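Local structure of phosphoribosyl-AMP cyclohydrolase (Medicago truncatula, 7BGM) at residues A21-V26 with A30-G35; P95-H98 with T103-Y106. The protein probably catalyses the second and third steps of histidine biosynthesis, hydrolysing phosphoribosyl-ATP to phosphoribosyl-AMP and then opening the purine ring. All coordinates share one frame; numbering follows the deposited sequence.

Contact 1 of 2, residues A21-V26 with A30-G35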
ATOM      1  N   ALA A  21       5.372  14.417  -7.358  1.00 19.20           N
ATOM      2  CA  ALA A  21       5.178  13.097  -7.957  1.00 18.82           C
ATOM      3  C   ALA A  21       5.607  12.012  -6.986  1.00 19.35           C
ATOM      4  O   ALA A  21       6.760  11.983  -6.531  1.00 20.93           O
ATOM      5  CB  ALA A  21       5.948  12.935  -9.280  1.00 23.24           C
ATOM      6  N   ILE A  22       4.702  11.059  -6.757  1.00 20.03           N
ATOM      7  CA  ILE A  22       4.910   9.999  -5.780  1.00 20.22           C
ATOM      8  C   ILE A  22       4.919   8.682  -6.517  1.00 21.76           C
ATOM      9  O   ILE A  22       3.968   8.386  -7.256  1.00 21.74           O
ATOM     10  CB  ILE A  22       3.822   9.993  -4.708  1.00 18.32           C
ATOM     11  CG1 ILE A  22       3.708  11.353  -4.061  1.00 18.00           C
ATOM     12  CG2 ILE A  22       4.072   8.857  -3.705  1.00 19.83           C
ATOM     13  CD1 ILE A  22       2.450  11.491  -3.245  1.00 20.78           C
ATOM     14  N   ALA A  23       6.011   7.910  -6.375  1.00 18.61           N
ATOM     15  CA  ALA A  23       6.033   6.575  -6.960  1.00 18.81           C
ATOM     16  C   ALA A  23       5.562   5.550  -5.942  1.00 19.23           C
ATOM     17  O   ALA A  23       6.066   5.512  -4.799  1.00 21.87           O
ATOM     18  CB  ALA A  23       7.429   6.216  -7.472  1.00 19.32           C
ATOM     19  N   GLN A  24       4.653   4.667  -6.382  1.00 19.15           N
ATOM     20  CA  GLN A  24       4.007   3.715  -5.482  1.00 20.53           C
ATOM     21  C   GLN A  24       4.005   2.341  -6.140  1.00 20.30           C
ATOM     22  O   GLN A  24       3.707   2.221  -7.337  1.00 21.45           O
ATOM     23  CB  GLN A  24       2.558   4.155  -5.139  1.00 18.30           C
ATOM     24  CG  GLN A  24       1.854   3.141  -4.212  1.00 19.38           C
ATOM     25  CD  GLN A  24       0.487   3.610  -3.794  1.00 17.56           C
ATOM     26  OE1 GLN A  24      -0.241   4.224  -4.597  1.00 20.92           O
ATOM     27  NE2 GLN A  24       0.100   3.297  -2.532  1.00 19.94           N
ATOM     28  N   ASN A  25       4.345   1.309  -5.364  1.00 20.12           N
ATOM     29  CA  ASN A  25       4.382  -0.073  -5.861  1.00 20.38           C
ATOM     30  C   ASN A  25       2.962  -0.525  -6.225  1.00 20.46           C
ATOM     31  O   ASN A  25       2.070  -0.538  -5.369  1.00 21.98           O
ATOM     32  CB  ASN A  25       5.004  -0.970  -4.786  1.00 20.77           C
ATOM     33  CG  ASN A  25       5.218  -2.414  -5.263  1.00 20.97           C
ATOM     34  OD1 ASN A  25       4.306  -3.061  -5.767  1.00 23.10           O
ATOM     35  ND2 ASN A  25       6.453  -2.910  -5.128  1.00 21.65           N
ATOM     36  N   VAL A  26       2.751  -0.860  -7.507  1.00 21.36           N
ATOM     37  CA  VAL A  26       1.432  -1.254  -8.027  1.00 20.46           C
ATOM     38  C   VAL A  26       0.901  -2.526  -7.366  1.00 22.44           C
ATOM     39  O   VAL A  26      -0.328  -2.724  -7.260  1.00 20.69           O
ATOM     40  CB  VAL A  26       1.509  -1.427  -9.557  1.00 21.33           C
ATOM     41  CG1 VAL A  26       2.433  -2.580  -9.941  1.00 22.43           C
ATOM     42  CG2 VAL A  26       0.072  -1.642 -10.154  1.00 25.65           C
ATOM     43  N   ALA A  30       3.389   0.025  -1.246  1.00 20.65           N
ATOM     44  CA  ALA A  30       4.505   0.731  -0.628  1.00 21.38           C
ATOM     45  C   ALA A  30       4.845   1.982  -1.416  1.00 20.40           C
ATOM     46  O   ALA A  30       4.910   1.961  -2.659  1.00 20.82           O
ATOM     47  CB  ALA A  30       5.735  -0.190  -0.571  1.00 20.67           C
ATOM     48  N   ILE A  31       5.068   3.086  -0.695  1.00 17.84           N
ATOM     49  CA  ILE A  31       5.563   4.289  -1.346  1.00 19.47           C
ATOM     50  C   ILE A  31       7.063   4.118  -1.570  1.00 19.05           C
ATOM     51  O   ILE A  31       7.826   3.894  -0.617  1.00 21.74           O
ATOM     52  CB  ILE A  31       5.260   5.527  -0.511  1.00 17.98           C
ATOM     53  CG1 ILE A  31       3.707   5.692  -0.392  1.00 18.32           C
ATOM     54  CG2 ILE A  31       5.904   6.776  -1.115  1.00 19.81           C
ATOM     55  CD1 ILE A  31       3.233   6.700   0.655  1.00 20.95           C
ATOM     56  N   LEU A  32       7.479   4.188  -2.838  1.00 17.94           N
ATOM     57  CA  LEU A  32       8.865   3.947  -3.208  1.00 19.86           C
ATOM     58  C   LEU A  32       9.718   5.185  -2.994  1.00 20.93           C
ATOM     59  O   LEU A  32      10.855   5.086  -2.487  1.00 22.00           O
ATOM     60  CB  LEU A  32       8.937   3.530  -4.682  1.00 21.40           C
ATOM     61  CG  LEU A  32       8.075   2.293  -5.037  1.00 22.64           C
ATOM     62  CD1 LEU A  32       8.067   1.996  -6.550  1.00 25.02           C
ATOM     63  CD2 LEU A  32       8.554   1.075  -4.239  1.00 24.67           C
ATOM     64  N   MET A  33       9.221   6.334  -3.462  1.00 18.88           N
ATOM     65  CA  MET A  33       9.997   7.588  -3.409  1.00 18.78           C
ATOM     66  C   MET A  33       9.036   8.713  -3.763  1.00 20.52           C
ATOM     67  O   MET A  33       7.968   8.484  -4.348  1.00 21.20           O
ATOM     68  CB  MET A  33      11.202   7.600  -4.393  1.00 20.55           C
ATOM     69  CG  MET A  33      10.747   7.486  -5.846  1.00 23.42           C
ATOM     70  SD  MET A  33      12.085   7.674  -7.047  1.00 28.11           S
ATOM     71  CE  MET A  33      12.415   9.436  -6.938  1.00 30.13           C
ATOM     72  N   GLN A  34       9.451   9.944  -3.455  1.00 20.70           N
ATOM     73  CA  GLN A  34       8.666  11.096  -3.843  1.00 19.64           C
ATOM     74  C   GLN A  34       9.629  12.160  -4.343  1.00 22.68           C
ATOM     75  O   GLN A  34      10.698  12.365  -3.743  1.00 24.95           O
ATOM     76  CB  GLN A  34       7.815  11.623  -2.671  1.00 19.14           C
ATOM     77  CG  GLN A  34       7.091  12.970  -2.967  1.00 20.40           C
ATOM     78  CD  GLN A  34       7.878  14.187  -2.434  1.00 21.44           C
ATOM     79  OE1 GLN A  34       8.159  14.287  -1.237  1.00 23.27           O
ATOM     80  NE2 GLN A  34       8.216  15.112  -3.326  1.00 25.53           N
ATOM     81  N   GLY A  35       9.283  12.745  -5.505  1.00 23.37           N
ATOM     82  CA  GLY A  35      10.016  13.862  -6.040  1.00 23.60           C
ATOM     83  C   GLY A  35       9.110  14.909  -6.636  1.00 23.58           C
ATOM     84  O   GLY A  35       7.978  15.087  -6.180  1.00 24.15           O
TER
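Ile22 and Ile31 take the same first torsion: chi1 of -54° in Ile22 and -63° in Ile31 puts CG1 beside the backbone N and CG2 anti to it. The two CG2 methyls therefore meet at 3.8 Å, Ile22 CG2 against Ile31 CG2. Ile22 CG1 also touches Gln34 CG, at 3.9 Å. Leu32 CG is anti to its own carbonyl carbon, which lays the side chain over the neighbouring strand. Its CB sits 3.5 Å from Ala23 O, and its CD2 reaches Asn25 CB at 4.1 Å.

The strands form an antiparallel hairpin with a classic beta bulge. Leu32 and Met33 both face Ala23, so Ala23 N bonds to Met33 O while Ala23 O accepts from Leu32 N at 2.8 Å. Met33 CG packs on Ala23 CB. An alanine in place of Leu32 would remove the branch lying over Asn25 and is likely to open a gap there and beside Thr96, a residue of an AMP site.

At the far end, Gly35 O takes Ala21 N and Gln34 NE2 from opposite faces of its carbonyl plane. The Gln34 NE2 bond is 2.9 Å long, while Gln34 OE1 bonds to Ser85 of the second subunit. Both ends of this amide are thus engaged, which fixes its rotation. Backbone bonding continues on both sides of the bulge, with the pairing shifted by one residue between Ala23 and Gln24, and AMP-site residue Met33 is held on the same face as Ala23.

Contact 2 of 2, residues P95-H98 with T103-Y106. With ZN (zinc ion), chain C; ZN (zinc ion), chain F.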
ATOM      1  N   PRO A  95      15.650  -2.261  -5.801  1.00 28.38           N
ATOM      2  CA  PRO A  95      15.493  -1.276  -4.723  1.00 27.88           C
ATOM      3  C   PRO A  95      15.519   0.157  -5.242  1.00 27.36           C
ATOM      4  O   PRO A  95      16.331   0.528  -6.093  1.00 29.52           O
ATOM      5  CB  PRO A  95      16.678  -1.575  -3.791  1.00 29.15           C
ATOM      6  CG  PRO A  95      17.520  -2.556  -4.476  1.00 30.28           C
ATOM      7  CD  PRO A  95      16.792  -3.160  -5.590  1.00 26.77           C
ATOM      8  N   THR A  96      14.610   0.981  -4.709  1.00 26.01           N
ATOM      9  CA  THR A  96      14.449   2.301  -5.287  1.00 26.98           C
ATOM     10  C   THR A  96      15.452   3.301  -4.726  1.00 27.98           C
ATOM     11  O   THR A  96      15.842   4.242  -5.428  1.00 29.70           O
ATOM     12  CB  THR A  96      13.008   2.784  -5.030  1.00 28.98           C
ATOM     13  OG1 THR A  96      12.082   1.920  -5.729  1.00 31.44           O
ATOM     14  CG2 THR A  96      12.811   4.242  -5.477  1.00 29.32           C
ATOM     15  N   CYS A  97      15.879   3.133  -3.475  1.00 25.52           N
ATOM     16  CA  CYS A  97      16.706   4.165  -2.841  1.00 24.97           C
ATOM     17  C   CYS A  97      18.176   3.985  -3.231  1.00 30.59           C
ATOM     18  O   CYS A  97      18.683   2.862  -3.349  1.00 30.53           O
ATOM     19  CB  CYS A  97      16.536   4.161  -1.307  1.00 26.85           C
ATOM     20  SG  CYS A  97      17.360   5.608  -0.549  1.00 27.94           S
ATOM     21  N   HIS A  98      18.853   5.114  -3.470  1.00 32.97           N
ATOM     22  CA  HIS A  98      20.282   5.095  -3.760  1.00 34.14           C
ATOM     23  C   HIS A  98      21.089   4.464  -2.633  1.00 34.07           C
ATOM     24  O   HIS A  98      22.218   4.011  -2.866  1.00 35.04           O
ATOM     25  CB  HIS A  98      20.791   6.523  -4.011  1.00 37.13           C
ATOM     26  CG  HIS A  98      20.722   7.415  -2.800  1.00 41.94           C
ATOM     27  ND1 HIS A  98      21.788   7.604  -1.942  1.00 44.69           N
ATOM     28  CD2 HIS A  98      19.708   8.161  -2.301  1.00 37.91           C
ATOM     29  CE1 HIS A  98      21.432   8.427  -0.968  1.00 42.35           C
ATOM     30  NE2 HIS A  98      20.175   8.781  -1.163  1.00 39.40           N
ATOM     31  N   THR A 103      12.818   1.038  -0.388  1.00 23.31           N
ATOM     32  CA  THR A 103      12.164   2.320  -0.600  1.00 21.82           C
ATOM     33  C   THR A 103      12.985   3.378   0.087  1.00 19.36           C
ATOM     34  O   THR A 103      13.880   3.085   0.912  1.00 20.89           O
ATOM     35  CB  THR A 103      10.736   2.406  -0.024  1.00 21.46           C
ATOM     36  OG1 THR A 103      10.841   2.521   1.413  1.00 21.41           O
ATOM     37  CG2 THR A 103       9.916   1.144  -0.423  1.00 22.41           C
ATOM     38  N   CYS A 104      12.637   4.613  -0.214  1.00 21.63           N
ATOM     39  CA  CYS A 104      13.348   5.715   0.422  1.00 21.17           C
ATOM     40  C   CYS A 104      12.886   5.987   1.866  1.00 20.39           C
ATOM     41  O   CYS A 104      13.471   6.851   2.533  1.00 21.42           O
ATOM     42  CB  CYS A 104      13.215   6.991  -0.412  1.00 22.14           C
ATOM     43  SG  CYS A 104      14.034   6.955  -2.014  1.00 27.57           S
ATOM     44  N   TYR A 105      11.908   5.269   2.387  1.00 21.83           N
ATOM     45  CA  TYR A 105      11.270   5.592   3.672  1.00 19.54           C
ATOM     46  C   TYR A 105      11.570   4.505   4.679  1.00 21.96           C
ATOM     47  O   TYR A 105      10.910   3.466   4.710  1.00 21.91           O
ATOM     48  CB  TYR A 105       9.745   5.792   3.520  1.00 20.82           C
ATOM     49  CG  TYR A 105       9.377   6.959   2.619  1.00 18.55           C
ATOM     50  CD1 TYR A 105       9.176   8.246   3.165  1.00 19.42           C
ATOM     51  CD2 TYR A 105       9.287   6.806   1.225  1.00 19.06           C
ATOM     52  CE1 TYR A 105       8.821   9.318   2.349  1.00 22.21           C
ATOM     53  CE2 TYR A 105       8.958   7.873   0.400  1.00 21.50           C
ATOM     54  CZ  TYR A 105       8.708   9.125   0.968  1.00 23.36           C
ATOM     55  OH  TYR A 105       8.379  10.165   0.119  1.00 24.49           O
ATOM     56  N   TYR A 106      12.623   4.737   5.474  1.00 22.92           N
ATOM     57  CA  TYR A 106      13.104   3.796   6.476  1.00 22.25           C
ATOM     58  C   TYR A 106      13.549   4.509   7.757  1.00 21.89           C
ATOM     59  O   TYR A 106      14.276   3.915   8.576  1.00 25.36           O
ATOM     60  CB  TYR A 106      14.264   2.979   5.881  1.00 24.23           C
ATOM     61  CG  TYR A 106      15.309   3.832   5.254  1.00 25.79           C
ATOM     62  CD1 TYR A 106      16.279   4.448   6.052  1.00 25.10           C
ATOM     63  CD2 TYR A 106      15.376   3.992   3.869  1.00 28.02           C
ATOM     64  CE1 TYR A 106      17.258   5.227   5.497  1.00 26.60           C
ATOM     65  CE2 TYR A 106      16.360   4.791   3.286  1.00 27.30           C
ATOM     66  CZ  TYR A 106      17.306   5.404   4.113  1.00 28.09           C
ATOM     67  OH  TYR A 106      18.299   6.213   3.601  1.00 32.25           O
TER
HETATM   68 ZN    ZN C 301      16.202   7.371  -1.335  0.80 24.44          ZN
HETATM   69 ZN    ZN F 304      18.913  10.169  -0.386  0.50 35.01          ZN
HETATM   70  O   HOH W   1      18.895  12.047  -1.460  1.00 45.58           O
HETATM   71  O   HOH W   2      20.223  10.314   1.809  1.00 41.95           O
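Cys97 and Cys104 turn their sulfurs onto one zinc ion from two sides. Cys97 SG is anti to its backbone N (chi1 -171°) and binds the metal at 2.2 Å. Cys104 SG, anti to its own carbonyl carbon, binds the same ion at 2.3 Å. The angle between the two sulfurs at the zinc is about 117°, close to tetrahedral. The sulfurs lie 3.9 Å apart, Cys97 SG to Cys104 SG, held by the metal and not by a disulfide. Cys97 CB rests against Thr103 O at 3.6 Å.

The Tyr106 ring meets Cys97 with its edge. Cys97 SG lies near the ring plane, 4.0 Å from Tyr106 CE2, in an edge-on sulfur-aromatic contact. Thr103 O is also at the edge of this ring. Thr103 OG1 accepts from Tyr105 N, an ST turn that spans Cys104.

His98 turns its imidazole to a second zinc ion, which His98 NE2 binds at 2.0 Å. Two waters also bind this zinc ion; the more distant one lies in the plane of the imidazole, at its edge. Cys81 of the second subunit binds both zinc ions, which are 4.0 Å apart, zinc to zinc.

The chemistry is that of a cysteine-rich zinc site built at a subunit interface, consistent with the zinc site of cyclohydrolases of this family. Neither chain alone supplies all the ligands, so the complete site needs both subunits.

Contact 1 comes before contact 2 along the chain, and their centres are 10 Å apart. They join directly through a probable backbone hydrogen bond of 2.9 Å between Leu32 O and Cys104 N. Ile31 and Gln34 also pack on Tyr105, with Ile31 CG2 at 3.6 Å from Tyr105 CE2. The hairpin 21-35 thus lies beside the zinc-binding loop. The Met33 side chain is about 4 Å from that of Cys104 at their nearest atoms. Met33, Thr96 and Cys104 have each been seen to bind AMP in structures of this protein. The second subunit touches both contacts, through Ser85 at Gln34 and Tyr105 and through Cys81 at the zinc ions.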